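PDB 2QDE: mandelate racemase/muconate lactonizing enzyme family protein, which belongs to the enolase superfamily, pairing an N-terminal capping domain with a TIM-barrel-like domain that binds a barium ion in the crystal. Local coordinates for residues H253-I258 against L284-L289; S55-E60 against Y244-A249. One frame throughout, in Å; residues are numbered along the deposited sequence.

Interaction 1: H253-I258 against L284-L289; sequences HDLLAI and LTLARL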
# COMPACT_ATOMS: atom_id res chain seq x y z
N HIS A 253 -10.21 -7.14 16.30
CA HIS A 253 -9.25 -6.36 15.53
C HIS A 253 -7.98 -7.16 15.20
O HIS A 253 -7.31 -6.85 14.21
CB HIS A 253 -8.91 -5.03 16.23
CG HIS A 253 -8.32 -5.18 17.59
ND1 HIS A 253 -9.08 -5.41 18.72
CD2 HIS A 253 -7.03 -5.10 18.02
CE1 HIS A 253 -8.29 -5.47 19.78
NE2 HIS A 253 -7.04 -5.28 19.38
N ASP A 254 -7.66 -8.18 16.00
CA ASP A 254 -6.49 -9.01 15.70
C ASP A 254 -6.81 -9.77 14.41
O ASP A 254 -5.97 -9.88 13.51
CB ASP A 254 -6.21 -10.04 16.81
CG ASP A 254 -5.75 -9.41 18.12
OD1 ASP A 254 -5.05 -8.37 18.08
OD2 ASP A 254 -6.07 -9.98 19.19
N LEU A 255 -8.03 -10.31 14.34
CA LEU A 255 -8.47 -11.06 13.17
C LEU A 255 -8.44 -10.17 11.93
O LEU A 255 -8.08 -10.62 10.84
CB LEU A 255 -9.88 -11.62 13.40
CG LEU A 255 -10.01 -12.98 14.11
CD1 LEU A 255 -9.17 -13.02 15.37
CD2 LEU A 255 -11.48 -13.23 14.45
N LEU A 256 -8.82 -8.90 12.10
CA LEU A 256 -8.81 -7.95 10.99
C LEU A 256 -7.37 -7.76 10.51
O LEU A 256 -7.10 -7.81 9.32
CB LEU A 256 -9.39 -6.61 11.43
CG LEU A 256 -9.26 -5.47 10.41
CD1 LEU A 256 -9.93 -5.88 9.11
CD2 LEU A 256 -9.89 -4.21 10.96
N ALA A 257 -6.46 -7.55 11.46
CA ALA A 257 -5.06 -7.35 11.10
C ALA A 257 -4.51 -8.61 10.44
O ALA A 257 -3.69 -8.53 9.52
CB ALA A 257 -4.24 -7.00 12.35
N ILE A 258 -4.97 -9.78 10.89
CA ILE A 258 -4.50 -11.02 10.31
C ILE A 258 -4.89 -11.16 8.85
O ILE A 258 -4.07 -11.55 8.02
CB ILE A 258 -5.02 -12.25 11.10
CG1 ILE A 258 -4.33 -12.32 12.46
CG2 ILE A 258 -4.76 -13.53 10.31
CD1 ILE A 258 -4.89 -13.39 13.38
N LEU A 284 -16.14 -15.72 15.25
CA LEU A 284 -16.40 -16.64 14.16
C LEU A 284 -17.02 -15.95 12.94
O LEU A 284 -17.04 -16.50 11.84
CB LEU A 284 -17.30 -17.79 14.66
CG LEU A 284 -16.57 -18.76 15.61
CD1 LEU A 284 -17.54 -19.81 16.15
CD2 LEU A 284 -15.42 -19.43 14.88
N THR A 285 -17.54 -14.74 13.14
CA THR A 285 -18.10 -13.98 12.03
C THR A 285 -16.93 -13.49 11.19
O THR A 285 -16.95 -13.55 9.96
CB THR A 285 -18.90 -12.76 12.54
OG1 THR A 285 -20.07 -13.22 13.22
CG2 THR A 285 -19.32 -11.87 11.37
N LEU A 286 -15.89 -13.01 11.87
CA LEU A 286 -14.70 -12.54 11.17
C LEU A 286 -14.01 -13.73 10.49
O LEU A 286 -13.49 -13.59 9.39
CB LEU A 286 -13.74 -11.85 12.15
CG LEU A 286 -13.88 -10.33 12.26
CD1 LEU A 286 -15.33 -9.91 12.50
CD2 LEU A 286 -12.99 -9.85 13.39
N ALA A 287 -14.01 -14.88 11.15
CA ALA A 287 -13.39 -16.09 10.60
C ALA A 287 -14.10 -16.49 9.30
O ALA A 287 -13.47 -16.89 8.33
CB ALA A 287 -13.47 -17.24 11.60
N ARG A 288 -15.43 -16.37 9.31
CA ARG A 288 -16.25 -16.69 8.15
C ARG A 288 -15.93 -15.75 7.00
O ARG A 288 -15.80 -16.17 5.85
CB ARG A 288 -17.74 -16.58 8.52
CG ARG A 288 -18.69 -16.53 7.33
CD ARG A 288 -20.09 -16.16 7.78
NE ARG A 288 -20.74 -17.23 8.53
CZ ARG A 288 -21.23 -18.33 7.97
NH1 ARG A 288 -21.14 -18.52 6.66
NH2 ARG A 288 -21.81 -19.26 8.72
N LEU A 289 -15.81 -14.47 7.32
CA LEU A 289 -15.49 -13.45 6.33
C LEU A 289 -14.13 -13.72 5.69
O LEU A 289 -13.91 -13.43 4.51
CB LEU A 289 -15.49 -12.07 6.99
CG LEU A 289 -15.01 -10.88 6.14
CD1 LEU A 289 -15.98 -10.63 5.00
CD2 LEU A 289 -14.88 -9.65 7.03
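L255 and L286 face each other where two helical turns, 253-258 and 284-289, run side by side in nearly the same direction. The axes of these short segments come within 9.8 Å and diverge by only 12°, and the same two leucines set the register, with L255 CA and L286 CA 6.7 Å apart. Both side chains leave the backbone toward the opposite helix. The contact is a small apolar one: L255 CD2 lies 3.5 Å from L286 CB, and in return L286 CD2 reaches to 3.6 Å from L255 CB, so each leucine lays one methyl against the root of the other. The two CD2 methyls themselves are 3.9 Å apart. L255 has its CG opposite the carbonyl carbon (chi1 -86°), which sends CD2 across the groove and turns CD1 toward A249. A287 and L256 merely border the pair, L286 CD2 standing 4.5 Å from L256 N. No polar group joins the two turns; each is held internally by its own helical backbone bonds. The pair thus joins two neighbouring helices on the outside of the barrel domain, 252-261 and 277-290; between them the chain runs through strand 266-269 and the short helix 271-274. L284 and A287 rest on strand 294-296, I258 reaches helix 229-236 at L229, and L256 and L286 pack on L256 and L289 of a second subunit.

Interaction 2: S55-E60 against Y244-A249; sequences SWYRGE and YADESA. With BA (barium ion), chain I.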
# COMPACT_ATOMS: atom_id res chain seq x y z
N SER A 55 -0.41 -18.78 32.83
CA SER A 55 0.22 -17.47 32.90
C SER A 55 0.66 -16.93 31.54
O SER A 55 0.48 -15.74 31.26
CB SER A 55 1.44 -17.51 33.84
OG SER A 55 2.47 -18.32 33.30
N TRP A 56 1.23 -17.79 30.71
CA TRP A 56 1.71 -17.37 29.40
C TRP A 56 0.65 -17.33 28.30
O TRP A 56 0.67 -16.44 27.46
CB TRP A 56 2.87 -18.25 28.95
CG TRP A 56 2.51 -19.70 28.88
CD1 TRP A 56 2.62 -20.62 29.89
CD2 TRP A 56 1.95 -20.39 27.76
NE1 TRP A 56 2.17 -21.85 29.46
CE2 TRP A 56 1.76 -21.73 28.16
CE3 TRP A 56 1.61 -20.01 26.46
CZ2 TRP A 56 1.23 -22.70 27.29
CZ3 TRP A 56 1.08 -20.98 25.59
CH2 TRP A 56 0.89 -22.30 26.02
N TYR A 57 -0.28 -18.29 28.30
CA TYR A 57 -1.30 -18.30 27.25
C TYR A 57 -2.39 -17.24 27.42
O TYR A 57 -2.75 -16.55 26.46
CB TYR A 57 -1.99 -19.67 27.17
CG TYR A 57 -2.97 -19.76 26.02
CD1 TYR A 57 -2.51 -19.94 24.71
CD2 TYR A 57 -4.34 -19.61 26.23
CE1 TYR A 57 -3.41 -19.96 23.63
CE2 TYR A 57 -5.24 -19.63 25.16
CZ TYR A 57 -4.76 -19.81 23.86
OH TYR A 57 -5.63 -19.83 22.81
N ARG A 58 -2.90 -17.10 28.64
CA ARG A 58 -3.96 -16.14 28.92
C ARG A 58 -3.52 -15.02 29.88
O ARG A 58 -3.94 -13.87 29.74
CB ARG A 58 -5.16 -16.88 29.52
CG ARG A 58 -6.42 -16.04 29.74
CD ARG A 58 -7.19 -15.82 28.44
NE ARG A 58 -6.49 -14.95 27.51
CZ ARG A 58 -6.32 -13.64 27.70
NH1 ARG A 58 -6.80 -13.04 28.79
NH2 ARG A 58 -5.65 -12.93 26.80
N GLY A 59 -2.67 -15.35 30.84
CA GLY A 59 -2.21 -14.35 31.79
C GLY A 59 -3.14 -14.15 32.98
O GLY A 59 -2.95 -13.23 33.78
N GLU A 60 -4.15 -15.01 33.10
CA GLU A 60 -5.09 -14.90 34.21
C GLU A 60 -4.88 -16.02 35.24
O GLU A 60 -4.41 -17.11 34.90
CB GLU A 60 -6.53 -14.89 33.69
CG GLU A 60 -6.82 -13.64 32.86
CD GLU A 60 -8.20 -13.64 32.22
OE1 GLU A 60 -9.21 -13.57 32.96
OE2 GLU A 60 -8.27 -13.72 30.97
N TYR A 244 -0.88 -21.46 10.84
CA TYR A 244 -2.12 -21.14 11.53
C TYR A 244 -1.87 -20.24 12.74
O TYR A 244 -0.81 -20.33 13.37
CB TYR A 244 -2.83 -22.42 12.00
CG TYR A 244 -3.66 -23.10 10.94
CD1 TYR A 244 -3.19 -23.27 9.64
CD2 TYR A 244 -4.92 -23.62 11.26
CE1 TYR A 244 -3.95 -23.95 8.68
CE2 TYR A 244 -5.68 -24.29 10.31
CZ TYR A 244 -5.19 -24.45 9.02
OH TYR A 244 -5.95 -25.11 8.09
N ALA A 245 -2.84 -19.40 13.07
CA ALA A 245 -2.71 -18.49 14.20
C ALA A 245 -3.63 -18.85 15.37
O ALA A 245 -4.81 -19.12 15.17
CB ALA A 245 -3.01 -17.07 13.75
N ASP A 246 -3.07 -18.87 16.58
CA ASP A 246 -3.86 -19.15 17.77
C ASP A 246 -3.74 -17.92 18.65
O ASP A 246 -4.62 -17.06 18.66
CB ASP A 246 -3.33 -20.38 18.52
CG ASP A 246 -4.05 -20.63 19.83
OD1 ASP A 246 -5.00 -19.89 20.17
OD2 ASP A 246 -3.67 -21.59 20.54
N GLU A 247 -2.62 -17.83 19.38
CA GLU A 247 -2.38 -16.70 20.25
C GLU A 247 -2.56 -15.36 19.54
O GLU A 247 -3.06 -14.41 20.14
CB GLU A 247 -0.97 -16.79 20.85
CG GLU A 247 -0.83 -17.84 21.96
CD GLU A 247 -0.49 -19.23 21.45
OE1 GLU A 247 -0.86 -19.57 20.30
OE2 GLU A 247 0.14 -19.99 22.21
N SER A 248 -2.17 -15.29 18.27
CA SER A 248 -2.31 -14.05 17.51
C SER A 248 -3.77 -13.68 17.25
O SER A 248 -4.10 -12.50 17.12
CB SER A 248 -1.58 -14.15 16.17
OG SER A 248 -0.18 -14.24 16.35
N ALA A 249 -4.63 -14.69 17.18
CA ALA A 249 -6.06 -14.49 16.91
C ALA A 249 -6.89 -14.46 18.19
O ALA A 249 -7.56 -15.45 18.53
CB ALA A 249 -6.58 -15.58 15.99
BA BA I . -1.39 -22.90 20.91
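Y57 points the edge of its ring at two consecutive acidic side chains, D246 and E247. Its CG lies anti to the backbone N (chi1 -175°), extending the phenol so that OH donates a 2.7 Å hydrogen bond to D246 OD1. That oxygen is met on its syn side, 19° out of the carboxylate plane, and the ring is turned 52° from the carboxylate. K273 forms a salt bridge to the same OD1, while D246 OD2 binds the barium ion at 2.7 Å; the carboxylate is therefore held through both oxygens, by the tyrosine and lysine on OD1 and the barium ion on OD2. E247 runs alongside the CD1-CE1 edge of the ring, its chain bent at chi2. Its OE2 lies near the ring plane, 3.6 Å from Y57 CD1, and also 3.6 Å from W56 CZ3, where the indole meets it at its edge, near its plane. Y57 CB lies over one indole face, toward its rim. D195, N197 and E221 complete the protein's share of the metal site. D246 opens a type I beta turn to A249 that follows strand 243-245, which is flanked by strands 220-221 and 266-269, while A245 and A249 touch helix 252-261. The loop 55-60, between strand 45-49 and helix 62-78, brings the N-terminal domain to this end of the barrel, with R98 of a neighbouring subunit packing on E247.

How the interactions relate
The centres of the two interactions lie 16 Å apart, and a single beta-alpha step connects them: strand 243-245 leads into the turn that carries the metal ligand D246, and the chain then enters helix 252-261 of interaction 1. They meet directly where L255 CD1 and I258 CD1 pack on A249 CB, at 3.7 Å and 3.8 Å, and where D254 CB approaches S248 O. Along the chain interaction 2 closes before interaction 1 opens. Interaction 2 spans 183 intervening residues to bring the N-terminal domain to the barium site, whereas interaction 1 joins neighbouring outer helices within the barrel domain. One strand-turn-helix unit thus links the metal site to the barrel's outer layer.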